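Local coordinates for VAL-1 (Chlorella virus, PDB 3GNE), which is an alginate lyase of polysaccharide lyase family 14 that cleaves the glycosidic bonds of alginate, with modes of action that depend on pH, at residues 136-141 / 199-204; 127-132 / 149-154; 81-86 / 161-166. All blocks are in the same frame, centred on the assembly; numbering follows the deposited sequence.

Following the chain from its N terminus, 81-86 comes first, in the loop after strand 72-80, and contact 3 returns to it with 161-166, just before strand 166-173 pairs with 72-80. Contact 2 (127-132 with 149-154) lies wholly within that closure and adds the edge strand 149-151 to the seven-stranded sheet. The loop between strands 125-130 and 149-151 holds 136-141, which contact 1 joins to 199-204, at the end of strand 195-202 of the other large sheet; contact 1 therefore crosses both of the others. Contacts 1 and 2 touch where the two sheets pack, for example Trp204 against Ile129. Contact 3 lies across the chain's centre from contact 1, the two centres about 33 Å apart.

Contact 1: 136-141 / 199-204; sequences KQKIPG and LKRINW
The side-chain amide of Gln137 grips the backbone of Asn203 with both of its polar atoms. Asn203 N donates to Gln137 OE1 at 2.9 Å, and Gln137 NE2 donates to Asn203 O at 2.9 Å; the second bond is almost straight (175°) and lies in the Gln137 amide plane. Each carbonyl oxygen receives its donor in plane, on a lone pair, so the pair of bonds fixes the rotation of the amide. A bend at chi2 (-70°) turns the glutamine chain so that its amide faces the strand end. Gln137 OE1 also accepts from water 1, 2.7 Å away, which donates to Arg201 O and accepts from Ile139 N, bridging the loop and the strand.

The partner chain is the end of strand 195-202, where Arg201 and Ile202 both face Gly186 in a G1 beta bulge. Beyond this irregularity Asn203 leaves the sheet, and the loop 136-141 runs past in nearly the opposite direction, held by a side-chain amide in place of regular strand pairing.

Further along the loop, Ile139 points its CD1 into the strand. This methyl lies 3.7 Å from Ile202 CG1 and 4.0 Å from Leu199 CD1, and also rests against the carbonyl oxygens of Lys200 and Arg201. On the outer side, Lys138 crosses Arg201 at about a right angle, though the closeness of the two chains here is doubtful, since Arg201 is poorly ordered. A hydrogen bond to Leu184 O holds the Lys138 ammonium there, although the Arg201 guanidinium carries a like charge.

Contact 2: 127-132 / 149-154; sequences DYIYPP and IGFFQD
Strands 127-130 and 149-151 pair antiparallel, with Asp127 opposite Phe151 and Ile129 opposite Ile149 as hydrogen-bonded pairs, and Tyr128 opposite Gly150 as the non-hydrogen-bonded pair between them. The pairing places 149-151 at one edge of a seven-stranded antiparallel sheet, one of the two large sheets of this concanavalin-clan fold. The four backbone bonds are of similar length, from 2.8 Å for Ile149 N to Ile129 O up to 2.9 Å for Asp127 N to Phe151 O. The latter is the most bent, at 142°, where the edge strand ends. Between them Gly150 CA makes a CA-H...O contact of 3.2 Å with Asp127 O.

Asp127, Ile129, Ile149 and Phe151 share one face of the sheet, which meets strand 195-202 through Leu199. On it Ile129 crosses Phe151 at about a right angle, its CD1 4.0 Å from Phe151 CE2. Just past the strand, Phe152 turns back alongside Asp127, both side chains pointing the same way, Phe152 CD2 3.7 Å from Asp127 CB and ring and carboxylate planes 19° apart; Phe151 CB sits over the centre of the Phe152 ring. Asp127 OD2 accepts a hydrogen bond from Ser188 of the other large sheet.

Tyr128 occupies the opposite face with its CG anti to the backbone N (chi1 -173°), which tilts the ring toward the start of the neighbouring strand, CE1 nearing Ile149 N. Its hydroxyl bonds to Gly148 N and to a bound citrate, to which Tyr130 OH also hydrogen-bonds; the citrate probably came from crystallisation but may mark a pocket. A second CA-H...O contact joins Tyr128 CA to Ile149 O at 3.4 Å.

Contact 3: 81-86 / 161-166; sequences YPKGFD and KYDVWN
A type II beta turn from Pro82 to Phe85, closed by Phe85 N bonding to Pro82 O, packs against the loop that leads into strand 166-173. Three hydrogen bonds join them. Asp163 N donates to Tyr81 O at 2.9 Å and 168°, approaching well out of the carbonyl plane. In return, Asp163 OD1 accepts from Lys83 N at 2.9 Å, the donor standing above the carboxylate plane. The third bond runs from Tyr162 OH to Phe85 O at 2.7 Å, nearly along the C=O axis.

That hydroxyl bond anchors the far end of a ring laid across the turn. A chi1 of -69°, with CG anti to the carbonyl carbon, sets the Tyr162 ring so that Gly84 N lies over one face, offset toward the rim, and Tyr81 O in plane at its edge. Phe85 CB touches CE1 of Tyr162 at 3.9 Å. The two loops meet where strand 72-80 ends and its antiparallel neighbour 166-173, in one of the large sheets, begins.

Within 81-86, Tyr81 CD1 sits 3.4 Å above the plane of the Phe85 ring, over its centre, and Tyr81 OH bonds to His93. Water 2 accepts from Tyr81 N at 2.8 Å and lies within hydrogen-bonding distance of Lys161 O and Val164 O, joining the residue before the turn to the facing loop. Asn166 closes that loop on itself: its OD1 accepts from Lys161 N, and its ND2 donates to Lys161 O at 3.0 Å, nearly straight and in the amide plane.

Contact 1: 136-141 / 199-204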
loop_
_atom_site.group_PDB
_atom_site.type_symbol
_atom_site.label_atom_id
_atom_site.label_comp_id
_atom_site.label_asym_id
_atom_site.label_seq_id
_atom_site.Cartn_x
_atom_site.Cartn_y
_atom_site.Cartn_z
ATOM N N LYS A 136 -3.412 -21.599 -7.028
ATOM C CA LYS A 136 -2.056 -22.143 -7.035
ATOM C C LYS A 136 -1.026 -21.024 -7.027
ATOM O O LYS A 136 -1.186 -19.978 -7.688
ATOM C CB LYS A 136 -1.901 -23.019 -8.298
ATOM C CG LYS A 136 -0.493 -23.643 -8.383
ATOM C CD LYS A 136 -0.389 -24.676 -9.507
ATOM C CE LYS A 136 1.057 -25.197 -9.582
ATOM N NZ LYS A 136 1.908 -24.445 -8.589
ATOM N N GLN A 137 0.071 -21.223 -6.322
ATOM C CA GLN A 137 1.230 -20.328 -6.394
ATOM C C GLN A 137 2.471 -21.181 -6.574
ATOM O O GLN A 137 2.428 -22.325 -6.140
ATOM C CB GLN A 137 1.395 -19.502 -5.122
ATOM C CG GLN A 137 0.131 -18.599 -4.880
ATOM C CD GLN A 137 0.009 -17.459 -5.885
ATOM O OE1 GLN A 137 0.869 -17.158 -6.730
ATOM N NE2 GLN A 137 -1.178 -16.806 -5.766
ATOM N N LYS A 138 3.520 -20.647 -7.170
ATOM C CA LYS A 138 4.774 -21.381 -7.169
ATOM C C LYS A 138 5.828 -20.765 -6.285
ATOM O O LYS A 138 6.857 -21.353 -5.991
ATOM C CB LYS A 138 5.320 -21.466 -8.606
ATOM C CG LYS A 138 5.765 -20.112 -9.170
ATOM C CD LYS A 138 6.219 -20.300 -10.604
ATOM C CE LYS A 138 5.603 -19.368 -11.585
ATOM N NZ LYS A 138 6.288 -19.157 -12.870
ATOM N N ILE A 139 5.610 -19.526 -5.857
ATOM C CA ILE A 139 6.543 -18.881 -4.937
ATOM C C ILE A 139 6.383 -19.500 -3.568
ATOM O O ILE A 139 5.298 -19.485 -2.974
ATOM C CB ILE A 139 6.220 -17.363 -4.895
ATOM C CG1 ILE A 139 6.458 -16.740 -6.283
ATOM C CG2 ILE A 139 6.942 -16.657 -3.780
ATOM C CD1 ILE A 139 5.724 -15.394 -6.403
ATOM N N PRO A 140 7.460 -20.044 -3.001
ATOM C CA PRO A 140 7.325 -20.699 -1.708
ATOM C C PRO A 140 6.823 -19.748 -0.639
ATOM O O PRO A 140 7.310 -18.616 -0.549
ATOM C CB PRO A 140 8.748 -21.117 -1.355
ATOM C CG PRO A 140 9.409 -21.255 -2.713
ATOM C CD PRO A 140 8.832 -20.151 -3.572
ATOM N N GLY A 141 5.840 -20.205 0.151
ATOM C CA GLY A 141 5.312 -19.423 1.248
ATOM C C GLY A 141 4.317 -18.343 0.819
ATOM O O GLY A 141 3.835 -17.659 1.713
ATOM N N LEU A 199 9.281 -8.834 -7.954
ATOM C CA LEU A 199 8.906 -10.207 -7.643
ATOM C C LEU A 199 8.128 -10.735 -8.852
ATOM O O LEU A 199 7.085 -10.101 -9.213
ATOM C CB LEU A 199 8.044 -10.305 -6.379
ATOM C CG LEU A 199 7.483 -11.689 -6.025
ATOM C CD1 LEU A 199 8.582 -12.679 -5.649
ATOM C CD2 LEU A 199 6.443 -11.578 -4.912
ATOM N N LYS A 200 8.555 -11.805 -9.502
ATOM C CA LYS A 200 7.830 -12.344 -10.647
ATOM C C LYS A 200 7.202 -13.673 -10.273
ATOM O O LYS A 200 7.490 -14.263 -9.218
ATOM C CB LYS A 200 8.820 -12.518 -11.822
ATOM C CG LYS A 200 9.422 -11.205 -12.312
ATOM C CD LYS A 200 10.070 -11.407 -13.686
ATOM C CE LYS A 200 10.585 -10.099 -14.256
ATOM N NZ LYS A 200 11.309 -10.266 -15.544
ATOM N N ARG A 201 6.301 -14.152 -11.117
ATOM C CA ARG A 201 5.702 -15.495 -11.000
ATOM C C ARG A 201 4.503 -15.638 -10.072
ATOM O O ARG A 201 4.179 -16.682 -9.504
ATOM C CB ARG A 201 6.859 -16.474 -10.755
ATOM C CG ARG A 201 7.674 -16.634 -12.056
ATOM C CD ARG A 201 9.080 -16.037 -11.951
ATOM N NE ARG A 201 10.061 -16.823 -12.699
ATOM C CZ ARG A 201 10.719 -17.884 -12.252
ATOM N NH1 ARG A 201 10.520 -18.333 -11.016
ATOM N NH2 ARG A 201 11.584 -18.511 -13.048
ATOM N N ILE A 202 3.763 -14.524 -9.959
ATOM C CA ILE A 202 2.627 -14.462 -9.035
ATOM C C ILE A 202 1.325 -14.759 -9.735
ATOM O O ILE A 202 1.109 -14.296 -10.862
ATOM C CB ILE A 202 2.495 -13.015 -8.502
ATOM C CG1 ILE A 202 3.786 -12.554 -7.800
ATOM C CG2 ILE A 202 1.299 -12.922 -7.590
ATOM C CD1 ILE A 202 3.799 -11.084 -7.487
ATOM N N ASN A 203 0.452 -15.532 -9.121
ATOM C CA ASN A 203 -0.960 -15.573 -9.550
ATOM C C ASN A 203 -1.744 -14.532 -8.739
ATOM O O ASN A 203 -1.940 -14.707 -7.537
ATOM C CB ASN A 203 -1.571 -16.951 -9.409
ATOM C CG ASN A 203 -1.485 -17.851 -10.628
ATOM O OD1 ASN A 203 -1.738 -19.053 -10.466
ATOM N ND2 ASN A 203 -1.163 -17.342 -11.788
ATOM N N TRP A 204 -2.195 -13.473 -9.402
ATOM C CA TRP A 204 -2.977 -12.450 -8.693
ATOM C C TRP A 204 -4.449 -12.747 -8.667
ATOM O O TRP A 204 -5.147 -12.259 -7.753
ATOM C CB TRP A 204 -2.728 -11.101 -9.351
ATOM C CG TRP A 204 -1.451 -10.433 -8.969
ATOM C CD1 TRP A 204 -0.398 -10.101 -9.757
ATOM C CD2 TRP A 204 -1.097 -9.997 -7.609
ATOM N NE1 TRP A 204 0.575 -9.493 -9.010
ATOM C CE2 TRP A 204 0.178 -9.419 -7.698
ATOM C CE3 TRP A 204 -1.757 -10.061 -6.390
ATOM C CZ2 TRP A 204 0.851 -8.886 -6.603
ATOM C CZ3 TRP A 204 -1.125 -9.542 -5.268
ATOM C CH2 TRP A 204 0.154 -8.972 -5.401
HETATM O O HOH W 1 3.388 -17.933 -7.290
#

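Contact 2: 127-132 / 149-154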
loop_
_atom_site.group_PDB
_atom_site.type_symbol
_atom_site.label_atom_id
_atom_site.label_comp_id
_atom_site.label_asym_id
_atom_site.label_seq_id
_atom_site.Cartn_x
_atom_site.Cartn_y
_atom_site.Cartn_z
ATOM N N ASP A 127 7.355 -5.338 0.505
ATOM C CA ASP A 127 6.135 -5.646 -0.194
ATOM C C ASP A 127 5.314 -6.590 0.685
ATOM O O ASP A 127 5.896 -7.468 1.301
ATOM C CB ASP A 127 6.503 -6.333 -1.515
ATOM C CG ASP A 127 5.380 -6.415 -2.499
ATOM O OD1 ASP A 127 4.304 -5.784 -2.257
ATOM O OD2 ASP A 127 5.509 -7.150 -3.475
ATOM N N TYR A 128 4.011 -6.411 0.760
ATOM C CA TYR A 128 3.189 -7.193 1.684
ATOM C C TYR A 128 1.921 -7.659 0.948
ATOM O O TYR A 128 1.075 -6.834 0.586
ATOM C CB TYR A 128 2.862 -6.316 2.875
ATOM C CG TYR A 128 2.164 -7.039 4.005
ATOM C CD1 TYR A 128 2.819 -8.094 4.679
ATOM C CD2 TYR A 128 0.875 -6.654 4.391
ATOM C CE1 TYR A 128 2.196 -8.781 5.720
ATOM C CE2 TYR A 128 0.267 -7.319 5.460
ATOM C CZ TYR A 128 0.907 -8.373 6.119
ATOM O OH TYR A 128 0.341 -9.045 7.167
ATOM N N ILE A 129 1.839 -8.936 0.707
ATOM C CA ILE A 129 0.842 -9.500 -0.205
ATOM C C ILE A 129 -0.128 -10.402 0.525
ATOM O O ILE A 129 0.297 -11.315 1.243
ATOM C CB ILE A 129 1.558 -10.298 -1.329
ATOM C CG1 ILE A 129 2.474 -9.356 -2.110
ATOM C CG2 ILE A 129 0.515 -10.992 -2.236
ATOM C CD1 ILE A 129 3.234 -10.035 -3.260
ATOM N N TYR A 130 -1.422 -10.242 0.280
ATOM C CA TYR A 130 -2.433 -11.234 0.634
ATOM C C TYR A 130 -2.856 -11.878 -0.691
ATOM O O TYR A 130 -3.513 -11.176 -1.502
ATOM C CB TYR A 130 -3.661 -10.608 1.277
ATOM C CG TYR A 130 -3.658 -10.499 2.794
ATOM C CD1 TYR A 130 -2.759 -9.662 3.475
ATOM C CD2 TYR A 130 -4.612 -11.174 3.543
ATOM C CE1 TYR A 130 -2.800 -9.567 4.876
ATOM C CE2 TYR A 130 -4.630 -11.080 4.925
ATOM C CZ TYR A 130 -3.733 -10.276 5.582
ATOM O OH TYR A 130 -3.821 -10.213 6.965
ATOM N N PRO A 131 -2.480 -13.118 -0.934
ATOM C CA PRO A 131 -2.914 -13.780 -2.181
ATOM C C PRO A 131 -4.283 -14.426 -2.030
ATOM O O PRO A 131 -4.772 -14.558 -0.905
ATOM C CB PRO A 131 -1.809 -14.859 -2.351
ATOM C CG PRO A 131 -1.525 -15.261 -0.904
ATOM C CD PRO A 131 -1.638 -13.989 -0.091
ATOM N N PRO A 132 -4.912 -14.808 -3.151
ATOM C CA PRO A 132 -6.242 -15.402 -3.054
ATOM C C PRO A 132 -6.261 -16.794 -2.450
ATOM O O PRO A 132 -5.333 -17.582 -2.649
ATOM C CB PRO A 132 -6.663 -15.477 -4.558
ATOM C CG PRO A 132 -5.845 -14.436 -5.256
ATOM C CD PRO A 132 -4.483 -14.586 -4.557
ATOM N N ILE A 149 2.098 -11.930 3.323
ATOM C CA ILE A 149 3.422 -12.444 3.009
ATOM C C ILE A 149 4.338 -11.279 2.605
ATOM O O ILE A 149 4.032 -10.505 1.687
ATOM C CB ILE A 149 3.353 -13.472 1.854
ATOM C CG1 ILE A 149 2.204 -14.462 2.013
ATOM C CG2 ILE A 149 4.699 -14.174 1.713
ATOM C CD1 ILE A 149 2.180 -15.267 3.301
ATOM N N GLY A 150 5.460 -11.159 3.319
ATOM C CA GLY A 150 6.408 -10.048 3.063
ATOM C C GLY A 150 7.501 -10.493 2.114
ATOM O O GLY A 150 7.929 -11.643 2.158
ATOM N N PHE A 151 7.909 -9.524 1.282
ATOM C CA PHE A 151 9.065 -9.711 0.392
ATOM C C PHE A 151 9.941 -8.469 0.459
ATOM O O PHE A 151 9.441 -7.364 0.733
ATOM C CB PHE A 151 8.626 -9.891 -1.075
ATOM C CG PHE A 151 7.794 -11.178 -1.237
ATOM C CD1 PHE A 151 8.446 -12.349 -1.595
ATOM C CD2 PHE A 151 6.435 -11.159 -1.033
ATOM C CE1 PHE A 151 7.741 -13.517 -1.741
ATOM C CE2 PHE A 151 5.720 -12.323 -1.178
ATOM C CZ PHE A 151 6.353 -13.532 -1.511
ATOM N N PHE A 152 11.241 -8.688 0.188
ATOM C CA PHE A 152 12.222 -7.611 0.017
ATOM C C PHE A 152 12.769 -7.111 1.338
ATOM O O PHE A 152 13.465 -6.081 1.337
ATOM C CB PHE A 152 11.746 -6.440 -0.845
ATOM C CG PHE A 152 11.088 -6.804 -2.151
ATOM C CD1 PHE A 152 11.542 -7.869 -2.912
ATOM C CD2 PHE A 152 10.001 -6.032 -2.609
ATOM C CE1 PHE A 152 10.926 -8.176 -4.109
ATOM C CE2 PHE A 152 9.398 -6.336 -3.823
ATOM C CZ PHE A 152 9.866 -7.397 -4.571
ATOM N N GLN A 153 12.547 -7.826 2.444
ATOM C CA GLN A 153 13.070 -7.283 3.695
ATOM C C GLN A 153 14.581 -7.039 3.697
ATOM O O GLN A 153 15.057 -6.077 4.284
ATOM C CB GLN A 153 12.716 -8.232 4.833
ATOM C CG GLN A 153 12.879 -7.479 6.161
ATOM C CD GLN A 153 12.569 -8.455 7.289
ATOM O OE1 GLN A 153 13.295 -9.457 7.464
ATOM N NE2 GLN A 153 11.531 -8.112 8.012
ATOM N N ASP A 154 15.359 -7.864 2.986
ATOM C CA ASP A 154 16.799 -7.641 2.980
ATOM C C ASP A 154 17.248 -6.573 2.008
ATOM O O ASP A 154 18.435 -6.240 1.973
ATOM C CB ASP A 154 17.514 -8.975 2.674
ATOM C CG ASP A 154 17.573 -9.933 3.863
ATOM O OD1 ASP A 154 17.305 -9.456 4.987
ATOM O OD2 ASP A 154 17.882 -11.135 3.630
#

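Contact 3: 81-86 / 161-166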
loop_
_atom_site.group_PDB
_atom_site.type_symbol
_atom_site.label_atom_id
_atom_site.label_comp_id
_atom_site.label_asym_id
_atom_site.label_seq_id
_atom_site.Cartn_x
_atom_site.Cartn_y
_atom_site.Cartn_z
ATOM N N TYR A 81 9.321 11.440 7.587
ATOM C CA TYR A 81 9.365 11.019 8.999
ATOM C C TYR A 81 10.277 11.985 9.752
ATOM O O TYR A 81 11.505 11.865 9.549
ATOM C CB TYR A 81 9.919 9.603 9.091
ATOM C CG TYR A 81 8.918 8.582 8.537
ATOM C CD1 TYR A 81 7.780 8.309 9.328
ATOM C CD2 TYR A 81 9.100 7.913 7.332
ATOM C CE1 TYR A 81 6.858 7.362 8.844
ATOM C CE2 TYR A 81 8.159 6.990 6.868
ATOM C CZ TYR A 81 7.054 6.735 7.653
ATOM O OH TYR A 81 6.086 5.828 7.223
ATOM N N PRO A 82 9.747 12.870 10.569
ATOM C CA PRO A 82 10.636 13.742 11.325
ATOM C C PRO A 82 11.571 12.929 12.199
ATOM O O PRO A 82 11.182 11.879 12.715
ATOM C CB PRO A 82 9.669 14.551 12.197
ATOM C CG PRO A 82 8.374 14.562 11.406
ATOM C CD PRO A 82 8.329 13.146 10.817
ATOM N N LYS A 83 12.782 13.435 12.415
ATOM C CA LYS A 83 13.723 12.829 13.332
ATOM C C LYS A 83 13.084 12.400 14.645
ATOM O O LYS A 83 12.336 13.234 15.197
ATOM C CB LYS A 83 14.860 13.847 13.569
ATOM C CG LYS A 83 16.082 13.253 14.290
ATOM C CD LYS A 83 17.019 14.337 14.754
ATOM C CE LYS A 83 18.317 13.852 15.386
ATOM N NZ LYS A 83 19.271 15.038 15.485
ATOM N N GLY A 84 13.345 11.163 15.111
ATOM C CA GLY A 84 12.746 10.751 16.393
ATOM C C GLY A 84 11.497 9.917 16.185
ATOM O O GLY A 84 11.053 9.298 17.144
ATOM N N PHE A 85 10.965 9.857 14.937
ATOM C CA PHE A 85 9.804 8.997 14.753
ATOM C C PHE A 85 10.167 7.582 15.123
ATOM O O PHE A 85 11.257 7.093 14.758
ATOM C CB PHE A 85 9.390 9.123 13.249
ATOM C CG PHE A 85 8.090 8.406 12.936
ATOM C CD1 PHE A 85 6.908 9.140 12.935
ATOM C CD2 PHE A 85 8.045 7.048 12.618
ATOM C CE1 PHE A 85 5.690 8.502 12.635
ATOM C CE2 PHE A 85 6.850 6.401 12.321
ATOM C CZ PHE A 85 5.688 7.151 12.313
ATOM N N ASP A 86 9.295 6.895 15.826
ATOM C CA ASP A 86 9.579 5.526 16.243
ATOM C C ASP A 86 8.777 4.579 15.354
ATOM O O ASP A 86 7.538 4.533 15.442
ATOM C CB ASP A 86 9.230 5.381 17.745
ATOM C CG ASP A 86 9.606 4.039 18.327
ATOM O OD1 ASP A 86 9.731 3.031 17.564
ATOM O OD2 ASP A 86 9.746 3.948 19.599
ATOM N N LYS A 161 14.579 7.137 5.475
ATOM C CA LYS A 161 15.437 8.000 6.245
ATOM C C LYS A 161 14.648 9.074 6.937
ATOM O O LYS A 161 13.532 9.409 6.525
ATOM C CB LYS A 161 16.467 8.636 5.304
ATOM C CG LYS A 161 17.289 7.652 4.473
ATOM C CD LYS A 161 17.945 6.533 5.279
ATOM C CE LYS A 161 18.772 5.692 4.291
ATOM N NZ LYS A 161 19.396 4.518 4.960
ATOM N N TYR A 162 15.210 9.652 8.005
ATOM C CA TYR A 162 14.556 10.781 8.689
ATOM C C TYR A 162 14.757 12.114 7.979
ATOM O O TYR A 162 15.791 12.373 7.343
ATOM C CB TYR A 162 15.122 10.910 10.123
ATOM C CG TYR A 162 14.747 9.815 11.080
ATOM C CD1 TYR A 162 13.444 9.534 11.367
ATOM C CD2 TYR A 162 15.724 9.020 11.720
ATOM C CE1 TYR A 162 13.091 8.523 12.240
ATOM C CE2 TYR A 162 15.395 8.007 12.606
ATOM C CZ TYR A 162 14.057 7.771 12.849
ATOM O OH TYR A 162 13.718 6.779 13.739
ATOM N N ASP A 163 13.782 13.011 8.143
ATOM C CA ASP A 163 13.904 14.403 7.725
ATOM C C ASP A 163 14.099 14.539 6.222
ATOM O O ASP A 163 14.794 15.474 5.762
ATOM C CB ASP A 163 15.081 15.022 8.526
ATOM C CG ASP A 163 14.717 15.349 9.958
ATOM O OD1 ASP A 163 13.534 15.282 10.343
ATOM O OD2 ASP A 163 15.644 15.726 10.738
ATOM N N VAL A 164 13.564 13.643 5.419
ATOM C CA VAL A 164 13.644 13.676 3.963
ATOM C C VAL A 164 12.335 13.198 3.341
ATOM O O VAL A 164 11.616 12.394 3.935
ATOM C CB VAL A 164 14.680 12.718 3.380
ATOM C CG1 VAL A 164 16.019 12.931 4.006
ATOM C CG2 VAL A 164 14.362 11.247 3.597
ATOM N N TRP A 165 12.064 13.653 2.133
ATOM C CA TRP A 165 10.926 13.095 1.430
ATOM C C TRP A 165 11.309 11.775 0.818
ATOM O O TRP A 165 11.978 11.707 -0.232
ATOM C CB TRP A 165 10.429 14.108 0.394
ATOM C CG TRP A 165 9.778 15.263 1.098
ATOM C CD1 TRP A 165 10.278 16.505 1.313
ATOM C CD2 TRP A 165 8.478 15.245 1.686
ATOM N NE1 TRP A 165 9.387 17.294 2.001
ATOM C CE2 TRP A 165 8.254 16.523 2.244
ATOM C CE3 TRP A 165 7.502 14.268 1.786
ATOM C CZ2 TRP A 165 7.077 16.835 2.885
ATOM C CZ3 TRP A 165 6.326 14.576 2.441
ATOM C CH2 TRP A 165 6.112 15.848 2.993
ATOM N N ASN A 166 10.925 10.692 1.437
ATOM C CA ASN A 166 11.241 9.368 0.868
ATOM C C ASN A 166 10.254 9.088 -0.262
ATOM O O ASN A 166 9.048 9.312 -0.028
ATOM C CB ASN A 166 11.074 8.270 1.913
ATOM C CG ASN A 166 12.082 8.419 3.056
ATOM O OD1 ASN A 166 13.242 8.035 2.886
ATOM N ND2 ASN A 166 11.641 8.892 4.217
HETATM O O HOH W 2 11.758 11.343 6.304
#